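Local structure of EvdO1 (Micromonospora carbonacea, 4XBZ) at residues C37-T42 / H124-R129; L236-L241 / V256-Y261. The protein probably catalyses an oxidative cyclization in orthosomycin biosynthesis, as a metal-dependent oxygenase of the phytanoyl-CoA dioxygenase family with a double-stranded beta-helix fold. All coordinates share one frame; numbering follows the deposited sequence.

Contact 1: residues C37-T42 / H124-R129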
loop_
_atom_site.group_PDB
_atom_site.type_symbol
_atom_site.label_atom_id
_atom_site.label_comp_id
_atom_site.label_asym_id
_atom_site.label_seq_id
_atom_site.Cartn_x
_atom_site.Cartn_y
_atom_site.Cartn_z
ATOM N N CYS A 37 -0.072 5.396 15.915
ATOM C CA CYS A 37 0.712 6.417 15.243
ATOM C C CYS A 37 0.345 7.789 15.770
ATOM O O CYS A 37 -0.762 8.273 15.532
ATOM C CB CYS A 37 0.491 6.362 13.732
ATOM S SG CYS A 37 1.064 7.842 12.904
ATOM N N ASP A 38 1.271 8.409 16.496
ATOM C CA ASP A 38 1.074 9.784 16.938
ATOM C C ASP A 38 1.445 10.690 15.775
ATOM O O ASP A 38 2.571 11.190 15.697
ATOM C CB ASP A 38 1.910 10.112 18.181
ATOM C CG ASP A 38 1.263 11.196 19.053
ATOM O OD1 ASP A 38 0.716 10.848 20.130
ATOM O OD2 ASP A 38 1.276 12.391 18.656
ATOM N N ILE A 39 0.483 10.901 14.881
ATOM C CA ILE A 39 0.770 11.465 13.572
ATOM C C ILE A 39 1.387 12.854 13.629
ATOM O O ILE A 39 2.213 13.206 12.792
ATOM C CB ILE A 39 -0.500 11.512 12.695
ATOM C CG1 ILE A 39 -0.126 11.882 11.258
ATOM C CG2 ILE A 39 -1.566 12.454 13.277
ATOM C CD1 ILE A 39 0.907 10.940 10.663
ATOM N N ARG A 40 1.010 13.642 14.625
ATOM C CA ARG A 40 1.518 15.008 14.701
ATOM C C ARG A 40 2.850 15.038 15.426
ATOM O O ARG A 40 3.580 16.021 15.342
ATOM C CB ARG A 40 0.507 15.929 15.379
ATOM C CG ARG A 40 -0.715 16.206 14.506
ATOM C CD ARG A 40 -1.773 16.996 15.257
ATOM N NE ARG A 40 -2.931 17.268 14.419
ATOM C CZ ARG A 40 -3.016 18.310 13.601
ATOM N NH1 ARG A 40 -1.999 19.164 13.523
ATOM N NH2 ARG A 40 -4.108 18.494 12.868
ATOM N N ARG A 41 3.172 13.948 16.112
ATOM C CA ARG A 41 4.435 13.842 16.814
ATOM C C ARG A 41 5.536 13.276 15.920
ATOM O O ARG A 41 6.584 13.899 15.748
ATOM C CB ARG A 41 4.286 12.971 18.061
ATOM C CG ARG A 41 5.612 12.570 18.669
ATOM C CD ARG A 41 5.441 11.846 19.990
ATOM N NE ARG A 41 6.723 11.730 20.680
ATOM C CZ ARG A 41 6.860 11.475 21.979
ATOM N NH1 ARG A 41 5.786 11.318 22.745
ATOM N NH2 ARG A 41 8.076 11.387 22.514
ATOM N N THR A 42 5.291 12.101 15.346
ATOM C CA THR A 42 6.328 11.365 14.623
ATOM C C THR A 42 6.182 11.453 13.101
ATOM O O THR A 42 7.167 11.366 12.364
ATOM C CB THR A 42 6.326 9.870 15.022
ATOM O OG1 THR A 42 5.073 9.280 14.661
ATOM C CG2 THR A 42 6.530 9.708 16.527
ATOM N N HIS A 124 -8.806 16.816 4.719
ATOM C CA HIS A 124 -7.778 16.918 5.761
ATOM C C HIS A 124 -6.457 16.307 5.302
ATOM O O HIS A 124 -6.380 15.098 5.073
ATOM C CB HIS A 124 -8.269 16.234 7.043
ATOM C CG HIS A 124 -7.426 16.503 8.255
ATOM N ND1 HIS A 124 -6.064 16.281 8.288
ATOM C CD2 HIS A 124 -7.763 16.943 9.492
ATOM C CE1 HIS A 124 -5.597 16.583 9.486
ATOM N NE2 HIS A 124 -6.607 16.986 10.237
ATOM N N PRO A 125 -5.405 17.142 5.203
ATOM C CA PRO A 125 -4.121 16.798 4.580
ATOM C C PRO A 125 -3.334 15.710 5.321
ATOM O O PRO A 125 -2.594 14.983 4.657
ATOM C CB PRO A 125 -3.362 18.129 4.598
ATOM C CG PRO A 125 -3.941 18.870 5.770
ATOM C CD PRO A 125 -5.382 18.484 5.816
ATOM N N LEU A 126 -3.485 15.580 6.643
ATOM C CA LEU A 126 -2.818 14.492 7.355
ATOM C C LEU A 126 -3.519 13.169 7.044
ATOM O O LEU A 126 -2.871 12.141 6.796
ATOM C CB LEU A 126 -2.784 14.745 8.867
ATOM C CG LEU A 126 -1.897 15.894 9.363
ATOM C CD1 LEU A 126 -1.744 15.885 10.888
ATOM C CD2 LEU A 126 -0.528 15.897 8.678
ATOM N N LEU A 127 -4.850 13.202 7.051
ATOM C CA LEU A 127 -5.644 12.039 6.660
ATOM C C LEU A 127 -5.269 11.555 5.244
ATOM O O LEU A 127 -4.923 10.383 5.040
ATOM C CB LEU A 127 -7.136 12.370 6.746
ATOM C CG LEU A 127 -8.156 11.338 6.271
ATOM C CD1 LEU A 127 -7.922 9.985 6.914
ATOM C CD2 LEU A 127 -9.602 11.820 6.532
ATOM N N LEU A 128 -5.309 12.468 4.279
ATOM C CA LEU A 128 -5.045 12.128 2.876
ATOM C C LEU A 128 -3.581 11.718 2.579
ATOM O O LEU A 128 -3.338 10.846 1.745
ATOM C CB LEU A 128 -5.438 13.299 1.990
ATOM C CG LEU A 128 -6.917 13.659 2.021
ATOM C CD1 LEU A 128 -7.140 14.961 1.263
ATOM C CD2 LEU A 128 -7.749 12.532 1.412
ATOM N N ARG A 129 -2.617 12.320 3.273
ATOM C CA ARG A 129 -1.228 11.914 3.086
ATOM C C ARG A 129 -0.979 10.516 3.639
ATOM O O ARG A 129 -0.130 9.784 3.108
ATOM C CB ARG A 129 -0.255 12.918 3.720
ATOM C CG ARG A 129 0.018 14.106 2.799
ATOM C CD ARG A 129 1.309 14.846 3.143
ATOM N NE ARG A 129 1.127 15.860 4.178
ATOM C CZ ARG A 129 0.528 17.035 3.984
ATOM N NH1 ARG A 129 0.027 17.350 2.793
ATOM N NH2 ARG A 129 0.420 17.896 4.990
#
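The side chains of I39 and R40 close over L126 in a small, partly buried and mainly apolar contact, where the turn after edge strand 36-38 meets the first turn of helix 125-134. One methyl of the leucine does most of the work. L126 CD1 lies 3.8 Å above the plane of the R40 guanidinium, over its centre, and the arginine stem packs on it too, with R40 CG 3.8 Å from L126 CD1. I39 is aimed at the helix; buried and beta-branched, it offers a compact methyl, I39 CG2, 4.2 Å from L126 CD1. Arginine suits this border position: its long, extended stem and flat guanidinium face can cover a leucine while its N-H groups reach polar partners. Here R40 NH2 donates to the L63 carbonyl, and R40 NE makes a weak bond to that of G62.

H124 stands beside the guanidinium, their planes 77° apart. The nearest atoms, R40 NH2 and H124 NE2, are 3.9 Å apart and do not bond to each other; both turn to L63 O, the histidine only weakly. Histidine fits here because its second nitrogen can cap the helix: H124 ND1 accepts from L126 N at 3.1 Å, almost in the ring plane, although the bond is bent (139°). Swinging CG anti to its backbone N (chi1 -169°) brings the imidazole back over the helix start. On the strand side, D38 O takes both R41 N and T42 N, which shapes the turn presenting I39 and R40. The result is a histidine N-cap at the start of a helix that packs against the main sheet of the double-stranded beta-helix.

Contact 2: residues L236-L241 / V256-Y261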
loop_
_atom_site.group_PDB
_atom_site.type_symbol
_atom_site.label_atom_id
_atom_site.label_comp_id
_atom_site.label_asym_id
_atom_site.label_seq_id
_atom_site.Cartn_x
_atom_site.Cartn_y
_atom_site.Cartn_z
ATOM N N LEU A 236 -9.297 5.601 13.544
ATOM C CA LEU A 236 -9.079 4.177 13.331
ATOM C C LEU A 236 -9.087 3.836 11.829
ATOM O O LEU A 236 -10.063 4.079 11.115
ATOM C CB LEU A 236 -10.126 3.333 14.069
ATOM C CG LEU A 236 -9.926 1.813 13.929
ATOM C CD1 LEU A 236 -8.677 1.364 14.661
ATOM C CD2 LEU A 236 -11.141 1.015 14.401
ATOM N N LEU A 237 -7.968 3.289 11.370
ATOM C CA LEU A 237 -7.820 2.782 10.014
ATOM C C LEU A 237 -8.041 1.285 10.041
ATOM O O LEU A 237 -7.355 0.569 10.788
ATOM C CB LEU A 237 -6.426 3.107 9.461
ATOM C CG LEU A 237 -6.092 4.603 9.456
ATOM C CD1 LEU A 237 -4.608 4.864 9.253
ATOM C CD2 LEU A 237 -6.936 5.325 8.405
ATOM N N HIS A 238 -8.994 0.791 9.254
ATOM C CA HIS A 238 -9.076 -0.653 9.121
ATOM C C HIS A 238 -9.308 -1.134 7.693
ATOM O O HIS A 238 -10.008 -0.519 6.879
ATOM C CB HIS A 238 -10.125 -1.230 10.106
ATOM C CG HIS A 238 -11.546 -1.229 9.625
ATOM N ND1 HIS A 238 -12.473 -0.302 10.058
ATOM C CD2 HIS A 238 -12.229 -2.112 8.858
ATOM C CE1 HIS A 238 -13.654 -0.582 9.532
ATOM N NE2 HIS A 238 -13.533 -1.675 8.797
ATOM N N ASN A 239 -8.608 -2.221 7.405
ATOM C CA ASN A 239 -8.757 -3.005 6.201
ATOM C C ASN A 239 -10.139 -3.633 6.201
ATOM O O ASN A 239 -10.535 -4.233 7.203
ATOM C CB ASN A 239 -7.668 -4.069 6.168
ATOM C CG ASN A 239 -7.605 -4.821 4.864
ATOM O OD1 ASN A 239 -8.612 -5.029 4.185
ATOM N ND2 ASN A 239 -6.405 -5.268 4.521
ATOM N N ILE A 240 -10.869 -3.498 5.096
ATOM C CA ILE A 240 -12.239 -4.011 5.023
ATOM C C ILE A 240 -12.292 -5.540 5.150
ATOM O O ILE A 240 -13.355 -6.104 5.423
ATOM C CB ILE A 240 -12.938 -3.589 3.704
ATOM C CG1 ILE A 240 -12.080 -3.998 2.504
ATOM C CG2 ILE A 240 -13.181 -2.077 3.684
ATOM C CD1 ILE A 240 -12.852 -4.488 1.335
ATOM N N LEU A 241 -11.149 -6.197 4.957
ATOM C CA LEU A 241 -11.050 -7.652 5.073
ATOM C C LEU A 241 -10.741 -8.100 6.514
ATOM O O LEU A 241 -10.754 -9.301 6.830
ATOM C CB LEU A 241 -9.964 -8.192 4.122
ATOM C CG LEU A 241 -10.144 -7.949 2.616
ATOM C CD1 LEU A 241 -9.020 -8.567 1.763
ATOM C CD2 LEU A 241 -11.483 -8.482 2.190
ATOM N N VAL A 256 -19.222 7.898 14.991
ATOM C CA VAL A 256 -18.031 7.773 14.161
ATOM C C VAL A 256 -18.321 8.169 12.710
ATOM O O VAL A 256 -19.286 7.694 12.112
ATOM C CB VAL A 256 -17.469 6.334 14.174
ATOM C CG1 VAL A 256 -16.240 6.233 13.254
ATOM C CG2 VAL A 256 -17.107 5.903 15.588
ATOM N N ILE A 257 -17.483 9.042 12.159
ATOM C CA ILE A 257 -17.546 9.408 10.750
ATOM C C ILE A 257 -16.606 8.511 9.945
ATOM O O ILE A 257 -15.404 8.485 10.222
ATOM C CB ILE A 257 -17.164 10.888 10.537
ATOM C CG1 ILE A 257 -18.302 11.802 10.974
ATOM C CG2 ILE A 257 -16.839 11.173 9.079
ATOM C CD1 ILE A 257 -17.927 13.264 10.944
ATOM N N TYR A 258 -17.162 7.770 8.981
ATOM C CA TYR A 258 -16.402 6.815 8.165
ATOM C C TYR A 258 -16.226 7.307 6.741
ATOM O O TYR A 258 -17.206 7.541 6.025
ATOM C CB TYR A 258 -17.074 5.429 8.110
ATOM C CG TYR A 258 -16.962 4.624 9.388
ATOM C CD1 TYR A 258 -15.800 3.913 9.694
ATOM C CD2 TYR A 258 -18.021 4.574 10.295
ATOM C CE1 TYR A 258 -15.692 3.172 10.868
ATOM C CE2 TYR A 258 -17.917 3.846 11.476
ATOM C CZ TYR A 258 -16.748 3.143 11.762
ATOM O OH TYR A 258 -16.654 2.415 12.941
ATOM N N PHE A 259 -14.966 7.435 6.346
ATOM C CA PHE A 259 -14.556 7.611 4.954
ATOM C C PHE A 259 -13.892 6.339 4.413
ATOM O O PHE A 259 -12.837 5.962 4.923
ATOM C CB PHE A 259 -13.551 8.754 4.829
ATOM C CG PHE A 259 -14.061 10.090 5.264
ATOM C CD1 PHE A 259 -15.423 10.377 5.281
ATOM C CD2 PHE A 259 -13.162 11.090 5.613
ATOM C CE1 PHE A 259 -15.867 11.630 5.672
ATOM C CE2 PHE A 259 -13.596 12.339 6.006
ATOM C CZ PHE A 259 -14.946 12.615 6.037
ATOM N N GLU A 260 -14.468 5.684 3.402
ATOM C CA GLU A 260 -13.725 4.635 2.676
ATOM C C GLU A 260 -12.942 5.190 1.483
ATOM O O GLU A 260 -13.347 6.160 0.844
ATOM C CB GLU A 260 -14.627 3.510 2.168
ATOM C CG GLU A 260 -13.814 2.285 1.688
ATOM C CD GLU A 260 -14.590 1.336 0.759
ATOM O OE1 GLU A 260 -14.772 1.655 -0.448
ATOM O OE2 GLU A 260 -15.002 0.256 1.231
ATOM N N TYR A 261 -11.804 4.564 1.211
ATOM C CA TYR A 261 -10.973 4.896 0.067
ATOM C C TYR A 261 -10.637 3.622 -0.686
ATOM O O TYR A 261 -10.527 2.568 -0.071
ATOM C CB TYR A 261 -9.698 5.600 0.515
ATOM C CG TYR A 261 -9.942 6.882 1.273
ATOM C CD1 TYR A 261 -10.088 6.875 2.653
ATOM C CD2 TYR A 261 -10.043 8.104 0.604
ATOM C CE1 TYR A 261 -10.306 8.041 3.360
ATOM C CE2 TYR A 261 -10.271 9.281 1.299
ATOM C CZ TYR A 261 -10.403 9.241 2.681
ATOM O OH TYR A 261 -10.632 10.400 3.382
#
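E260 OE1 is gripped twice, by a salt bridge from R262 NE and a hydrogen bond with T142 OG1; the other carboxylate oxygen, OE2, is also hydrogen-bonded, to a residue close to the segment, and in addition lies against I240. A chi1 of -168° sets CG opposite the main-chain nitrogen of E260, and the extended chain carries the carboxylate across to I240, OE2 ending 3.8 Å from I240 CG2. Such a buried acid needs partners of this kind, and isoleucine offers a compact apolar flank beside it.

The second meeting is looser. H238 CE1 lies 4.5 Å from Y258 CE1, the tyrosine atom coming to the edge of the imidazole, near its plane. H238 NE2 is hydrogen-bonded to D162 OD2, and its ring also meets that of H244. D162 and H244 both bind the nickel ion, so H238 is a second-shell residue that probably helps to position the site. At the last residue of the strand, N239 OD1 accepts from L241 N in a nearly straight bond (2.9 Å, 168°), an Asx turn that bends the chain through I240.

Strands 235-239 and 256-263 are not direct neighbours: strand 179-184 runs between them, antiparallel to both, and H238 and E260 each touch its D180. These side chains thus meet over one face of the main sheet, while L237, F259 and Y261 pack against helix 125-134 on the other.

Overall arrangement
Contact 2 belongs to the core, near the centre of the chain and the nickel site, whereas contact 1 is partly buried at the margin, just past strand 36-38, one of the two outermost strands of the same sheet. Helix 125-134 joins them: from the face turned away from contact 1, L127 CD2 packs 3.7 Å from F259 CD2, and L127 and L128 both pack near the Y261 hydroxyl. Their chemistry follows their place. In contact 1 an exposed arginine covers a leucine and spends its polar end on backbone carbonyls; in contact 2 the buried acid and histidine are held by side chains, including one metal ligand. The centres lie about 15 Å apart.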